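Sortase family protein (Clostridium perfringens, PDB 6IXZ) is a class C sortase, a cysteine transpeptidase that probably joins pilin subunits into pili on the bacterial surface. Local coordinates at residues K5-T10 against K72-Y77; D129-H134 against D165-L170. All coordinates share one frame; numbering follows the deposited sequence.

Contact 1. Residues K5-T10 against K72-Y77; sequences KFAVST and KLPIYY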
loop_
_atom_site.group_PDB
_atom_site.type_symbol
_atom_site.label_atom_id
_atom_site.label_comp_id
_atom_site.label_asym_id
_atom_site.label_seq_id
_atom_site.Cartn_x
_atom_site.Cartn_y
_atom_site.Cartn_z
ATOM N N LYS A 5 6.644 14.934 11.646
ATOM C CA LYS A 5 5.633 15.200 12.662
ATOM C C LYS A 5 4.222 14.770 12.267
ATOM O O LYS A 5 3.501 14.193 13.076
ATOM C CB LYS A 5 5.605 16.709 12.966
ATOM C CG LYS A 5 6.827 17.256 13.692
ATOM C CD LYS A 5 6.803 16.905 15.167
ATOM C CE LYS A 5 7.953 15.991 15.549
ATOM N NZ LYS A 5 9.180 16.786 15.831
ATOM N N PHE A 6 3.782 15.199 11.090
ATOM C CA PHE A 6 2.400 15.005 10.666
ATOM C C PHE A 6 2.101 13.514 10.482
ATOM O O PHE A 6 1.046 13.018 10.899
ATOM C CB PHE A 6 2.148 15.749 9.357
ATOM C CG PHE A 6 0.698 16.083 9.117
ATOM C CD1 PHE A 6 0.254 17.402 9.179
ATOM C CD2 PHE A 6 -0.216 15.082 8.808
ATOM C CE1 PHE A 6 -1.072 17.715 8.940
ATOM C CE2 PHE A 6 -1.550 15.387 8.576
ATOM C CZ PHE A 6 -1.979 16.704 8.653
ATOM N N ALA A 7 3.027 12.804 9.845
ATOM C CA ALA A 7 2.894 11.350 9.718
ATOM C C ALA A 7 2.806 10.646 11.085
ATOM O O ALA A 7 1.852 9.911 11.344
ATOM C CB ALA A 7 4.019 10.765 8.859
ATOM N N VAL A 8 3.781 10.860 11.958
ATOM C CA VAL A 8 3.777 10.166 13.264
ATOM C C VAL A 8 2.430 10.381 13.976
ATOM O O VAL A 8 1.922 9.505 14.661
ATOM C CB VAL A 8 4.928 10.669 14.179
ATOM C CG1 VAL A 8 4.852 12.180 14.345
ATOM C CG2 VAL A 8 4.882 9.997 15.552
ATOM N N SER A 9 1.867 11.574 13.848
ATOM C CA SER A 9 0.649 11.896 14.578
ATOM C C SER A 9 -0.495 11.144 13.917
ATOM O O SER A 9 -1.483 10.757 14.569
ATOM C CB SER A 9 0.380 13.399 14.522
ATOM O OG SER A 9 -0.824 13.711 15.188
ATOM N N THR A 10 -0.337 10.943 12.614
ATOM C CA THR A 10 -1.309 10.246 11.801
ATOM C C THR A 10 -1.401 8.790 12.210
ATOM O O THR A 10 -2.491 8.262 12.412
ATOM C CB THR A 10 -0.966 10.376 10.319
ATOM O OG1 THR A 10 -1.093 11.763 9.929
ATOM C CG2 THR A 10 -1.938 9.538 9.477
ATOM N N LYS A 72 8.467 3.337 9.151
ATOM C CA LYS A 72 7.137 3.147 9.740
ATOM C C LYS A 72 6.262 4.307 9.258
ATOM O O LYS A 72 6.517 5.448 9.637
ATOM C CB LYS A 72 7.247 3.207 11.270
ATOM C CG LYS A 72 6.021 2.735 12.037
ATOM C CD LYS A 72 6.217 2.988 13.522
ATOM C CE LYS A 72 4.895 3.075 14.255
ATOM N NZ LYS A 72 5.080 2.984 15.734
ATOM N N LEU A 73 5.338 4.051 8.336
ATOM C CA LEU A 73 4.615 5.145 7.633
ATOM C C LEU A 73 3.113 4.825 7.524
ATOM O O LEU A 73 2.742 3.656 7.324
ATOM C CB LEU A 73 5.186 5.338 6.226
ATOM C CG LEU A 73 6.606 5.916 6.108
ATOM C CD1 LEU A 73 7.169 5.739 4.721
ATOM C CD2 LEU A 73 6.676 7.368 6.530
ATOM N N PRO A 74 2.244 5.864 7.585
ATOM C CA PRO A 74 0.810 5.657 7.312
ATOM C C PRO A 74 0.603 5.340 5.859
ATOM O O PRO A 74 1.394 5.769 5.028
ATOM C CB PRO A 74 0.161 7.008 7.643
ATOM C CG PRO A 74 1.283 7.989 7.630
ATOM C CD PRO A 74 2.517 7.226 8.055
ATOM N N ILE A 75 -0.464 4.620 5.570
ATOM C CA ILE A 75 -0.898 4.312 4.212
ATOM C C ILE A 75 -2.274 4.923 3.966
ATOM O O ILE A 75 -3.233 4.640 4.683
ATOM C CB ILE A 75 -0.949 2.803 3.962
ATOM C CG1 ILE A 75 0.445 2.194 4.067
ATOM C CG2 ILE A 75 -1.503 2.489 2.575
ATOM C CD1 ILE A 75 0.395 0.810 4.655
ATOM N N TYR A 76 -2.317 5.850 3.013
ATOM C CA TYR A 76 -3.547 6.474 2.562
ATOM C C TYR A 76 -4.113 5.669 1.377
ATOM O O TYR A 76 -3.376 5.003 0.659
ATOM C CB TYR A 76 -3.273 7.916 2.106
ATOM C CG TYR A 76 -2.759 8.822 3.204
ATOM C CD1 TYR A 76 -1.407 8.875 3.504
ATOM C CD2 TYR A 76 -3.624 9.633 3.942
ATOM C CE1 TYR A 76 -0.926 9.722 4.470
ATOM C CE2 TYR A 76 -3.142 10.491 4.909
ATOM C CZ TYR A 76 -1.800 10.503 5.193
ATOM O OH TYR A 76 -1.302 11.308 6.190
ATOM N N TYR A 77 -5.412 5.779 1.140
ATOM C CA TYR A 77 -5.943 5.415 -0.158
ATOM C C TYR A 77 -5.778 6.595 -1.110
ATOM O O TYR A 77 -6.075 7.741 -0.746
ATOM C CB TYR A 77 -7.422 5.012 -0.100
ATOM C CG TYR A 77 -7.862 4.415 -1.418
ATOM C CD1 TYR A 77 -8.510 5.198 -2.387
ATOM C CD2 TYR A 77 -7.430 3.156 -1.789
ATOM C CE1 TYR A 77 -8.836 4.676 -3.626
ATOM C CE2 TYR A 77 -7.755 2.619 -3.022
ATOM C CZ TYR A 77 -8.446 3.394 -3.937
ATOM O OH TYR A 77 -8.715 2.868 -5.169
#

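Contact 2. Residues D129-H134 against D165-L170; sequences DVFYLH and DYVTLL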
loop_
_atom_site.group_PDB
_atom_site.type_symbol
_atom_site.label_atom_id
_atom_site.label_comp_id
_atom_site.label_asym_id
_atom_site.label_seq_id
_atom_site.Cartn_x
_atom_site.Cartn_y
_atom_site.Cartn_z
ATOM N N ASP A 129 14.213 -9.852 2.053
ATOM C CA ASP A 129 13.886 -8.824 3.070
ATOM C C ASP A 129 12.375 -8.720 3.299
ATOM O O ASP A 129 11.562 -9.170 2.483
ATOM C CB ASP A 129 14.444 -7.438 2.692
ATOM C CG ASP A 129 15.949 -7.360 2.805
ATOM O OD1 ASP A 129 16.535 -8.232 3.498
ATOM O OD2 ASP A 129 16.562 -6.477 2.146
ATOM N N VAL A 130 11.985 -8.200 4.456
ATOM C CA VAL A 130 10.603 -8.353 4.905
ATOM C C VAL A 130 9.967 -6.996 5.180
ATOM O O VAL A 130 10.639 -6.028 5.527
ATOM C CB VAL A 130 10.498 -9.244 6.166
ATOM C CG1 VAL A 130 10.838 -10.694 5.839
ATOM C CG2 VAL A 130 11.387 -8.705 7.275
ATOM N N PHE A 131 8.663 -6.922 4.978
ATOM C CA PHE A 131 7.930 -5.771 5.446
ATOM C C PHE A 131 6.551 -6.164 5.925
ATOM O O PHE A 131 6.023 -7.225 5.588
ATOM C CB PHE A 131 7.865 -4.694 4.348
ATOM C CG PHE A 131 7.202 -5.138 3.092
ATOM C CD1 PHE A 131 5.836 -5.009 2.941
ATOM C CD2 PHE A 131 7.943 -5.616 2.034
ATOM C CE1 PHE A 131 5.231 -5.294 1.737
ATOM C CE2 PHE A 131 7.333 -5.921 0.837
ATOM C CZ PHE A 131 5.983 -5.746 0.684
ATOM N N TYR A 132 6.009 -5.343 6.804
ATOM C CA TYR A 132 4.819 -5.702 7.518
ATOM C C TYR A 132 3.796 -4.628 7.254
ATOM O O TYR A 132 4.141 -3.450 7.197
ATOM C CB TYR A 132 5.109 -5.768 9.012
ATOM C CG TYR A 132 6.185 -6.764 9.397
ATOM C CD1 TYR A 132 5.933 -8.129 9.372
ATOM C CD2 TYR A 132 7.426 -6.332 9.869
ATOM C CE1 TYR A 132 6.907 -9.045 9.751
ATOM C CE2 TYR A 132 8.400 -7.238 10.263
ATOM C CZ TYR A 132 8.146 -8.597 10.186
ATOM O OH TYR A 132 9.099 -9.507 10.636
ATOM N N LEU A 133 2.556 -5.056 7.057
ATOM C CA LEU A 133 1.423 -4.157 6.931
ATOM C C LEU A 133 0.505 -4.337 8.126
ATOM O O LEU A 133 0.143 -5.461 8.486
ATOM C CB LEU A 133 0.633 -4.474 5.656
ATOM C CG LEU A 133 1.396 -4.350 4.345
ATOM C CD1 LEU A 133 0.447 -4.422 3.169
ATOM C CD2 LEU A 133 2.165 -3.047 4.332
ATOM N N HIS A 134 -0.016 -3.215 8.601
ATOM C CA HIS A 134 -0.985 -3.183 9.691
ATOM C C HIS A 134 -2.219 -2.425 9.259
ATOM O O HIS A 134 -2.207 -1.199 9.255
ATOM C CB HIS A 134 -0.333 -2.488 10.887
ATOM C CG HIS A 134 0.792 -3.274 11.468
ATOM N ND1 HIS A 134 0.583 -4.476 12.100
ATOM C CD2 HIS A 134 2.130 -3.147 11.342
ATOM C CE1 HIS A 134 1.743 -4.984 12.467
ATOM N NE2 HIS A 134 2.698 -4.203 12.007
ATOM N N ASP A 165 -0.488 -13.482 -3.863
ATOM C CA ASP A 165 -0.814 -12.421 -2.936
ATOM C C ASP A 165 0.412 -11.496 -2.848
ATOM O O ASP A 165 1.424 -11.828 -2.209
ATOM C CB ASP A 165 -1.185 -13.018 -1.559
ATOM C CG ASP A 165 -1.532 -11.951 -0.525
ATOM O OD1 ASP A 165 -2.150 -12.276 0.509
ATOM O OD2 ASP A 165 -1.206 -10.774 -0.758
ATOM N N TYR A 166 0.372 -10.389 -3.601
ATOM C CA TYR A 166 1.538 -9.517 -3.747
ATOM C C TYR A 166 1.198 -8.121 -3.225
ATOM O O TYR A 166 0.066 -7.633 -3.403
ATOM C CB TYR A 166 1.964 -9.341 -5.221
ATOM C CG TYR A 166 2.620 -10.528 -5.920
ATOM C CD1 TYR A 166 3.423 -11.441 -5.228
ATOM C CD2 TYR A 166 2.364 -10.769 -7.268
ATOM C CE1 TYR A 166 4.000 -12.523 -5.892
ATOM C CE2 TYR A 166 2.944 -11.836 -7.940
ATOM C CZ TYR A 166 3.780 -12.696 -7.249
ATOM O OH TYR A 166 4.374 -13.735 -7.911
ATOM N N VAL A 167 2.212 -7.466 -2.668
ATOM C CA VAL A 167 2.215 -6.019 -2.483
ATOM C C VAL A 167 3.500 -5.493 -3.112
ATOM O O VAL A 167 4.605 -5.994 -2.831
ATOM C CB VAL A 167 2.117 -5.649 -1.004
ATOM C CG1 VAL A 167 2.266 -4.148 -0.795
ATOM C CG2 VAL A 167 0.808 -6.167 -0.432
ATOM N N THR A 168 3.354 -4.516 -4.008
ATOM C CA THR A 168 4.503 -3.794 -4.538
ATOM C C THR A 168 4.702 -2.427 -3.851
ATOM O O THR A 168 3.738 -1.659 -3.594
ATOM C CB THR A 168 4.443 -3.640 -6.077
ATOM O OG1 THR A 168 4.594 -4.916 -6.731
ATOM C CG2 THR A 168 5.555 -2.728 -6.562
ATOM N N LEU A 169 5.938 -2.187 -3.432
ATOM C CA LEU A 169 6.354 -0.867 -2.948
ATOM C C LEU A 169 6.921 -0.099 -4.130
ATOM O O LEU A 169 7.662 -0.649 -4.915
ATOM C CB LEU A 169 7.411 -1.016 -1.858
ATOM C CG LEU A 169 7.013 -2.014 -0.761
ATOM C CD1 LEU A 169 8.073 -2.079 0.315
ATOM C CD2 LEU A 169 5.661 -1.637 -0.200
ATOM N N LEU A 170 6.448 1.119 -4.329
ATOM C CA LEU A 170 6.811 1.906 -5.505
ATOM C C LEU A 170 7.353 3.248 -5.036
ATOM O O LEU A 170 6.703 3.953 -4.258
ATOM C CB LEU A 170 5.582 2.081 -6.371
ATOM C CG LEU A 170 5.649 2.848 -7.674
ATOM C CD1 LEU A 170 4.384 2.531 -8.445
ATOM C CD2 LEU A 170 5.741 4.347 -7.371
#

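Contact 1. Residues K5-T10 against K72-Y77
P74 meets the first turns of the N-terminal helix through A7 and T10, and it is the centre of this contact. The contact packs helix 5-18 against strand 71-77 of the sortase beta-barrel. Helix 5-10 crosses strand 72-77 at 75°, with the axes 7.6 Å apart at their closest. P74 has its CB directed toward the helix. The CB-CG-CD edge of its ring faces two helix side chains about one turn apart. The methyl CB of A7 rests on CD of P74 at 3.9 Å. At the other end of this edge, CG2 of T10 lies 3.8 Å from CB of P74. Chi1 of T10, measured to OG1, is -66°; OG1 stays beside the backbone N and CG2 lies opposite that N, directed at the rim of the proline. Two residues further along the strand, Y76 brings its far end back to the helix. Its OH approaches T10 from the opposite direction and lies 3.8 Å from both OG1 and CG2 of T10, too far from OG1 for a hydrogen bond. OG1 of T10 instead bonds to O of F6 at 2.7 Å, from above the carbonyl plane. The backbone N of T10 reaches the same oxygen from the other face of that plane, at 3.0 Å. I11 of the same helix also touches P74, and V60 of strand 60-66 touches both T10 and Y76. The hydroxyl of T10 spends its hydrogen on the helix's own carbonyl, and the closest contacts with P74 are made by methyl groups, so the attachment rests on apolar packing.

Contact 2. Residues D129-H134 against D165-L170
This is an apolar core contact between two strands of the sortase beta-barrel that face each other across its interior. Strand 130-134 and strand 165-170 are not paired. Their axes come no closer than 10.4 Å, and their directions differ by 102°, so the gap is bridged mainly by side chains. F131 and L133 come from one strand, V167 and L169 from the other, and all four direct their CB atoms toward the opposite strand. L169 comes from the direction opposite to F131 and lays its CD1 over one face of the ring. This is a CH-pi contact, with CD1 4.0 Å from the ring centroid and 15° off the normal. The phenylalanine has chi1 60°, which sets CG between the backbone N and the carbonyl carbon and carries the ring across the gap. Its outer edge thereby reaches the backbone of the other strand, where CZ lies 3.8 Å from O of V167, close to the ring plane. CE1 also touches CG1 of V167 at 4.1 Å. The other methyl of this valine, CG2, meets CD1 of L133 tip to tip at 4.0 Å. The two valine methyls thus serve different partners: CG1 packs on the phenylalanine and CG2 on the leucine. I122 and P97, both from loops, pack on L169 and L133. Around this cluster, Y142 of strand 138-150 packs on both L133 and V167, and L107 of strand 103-109 adjoins V167. Strand 138-150 pairs with strand 130-135, whereas strand 165-173 lies between strands 103-109 and 180-188.

Both contacts are buried, but they lie at different depths. Contact 2 is in the barrel interior, whereas contact 1 lies nearer the outside, where helix 5-18 packs on strand 71-77. Three of the four segments belong to the same sheet. Contact 1 adds a helix to it, and contact 2 joins two strands across it. An aromatic residue takes part in each: Y76 meets T10 with its hydroxyl end, while F131 uses a ring face and edge. Contact 1 has polar atoms beside its methyls; the side chains meeting in contact 2 are all hydrocarbon. The two touch through I75 and L133, since I75 turns from the helix toward the core.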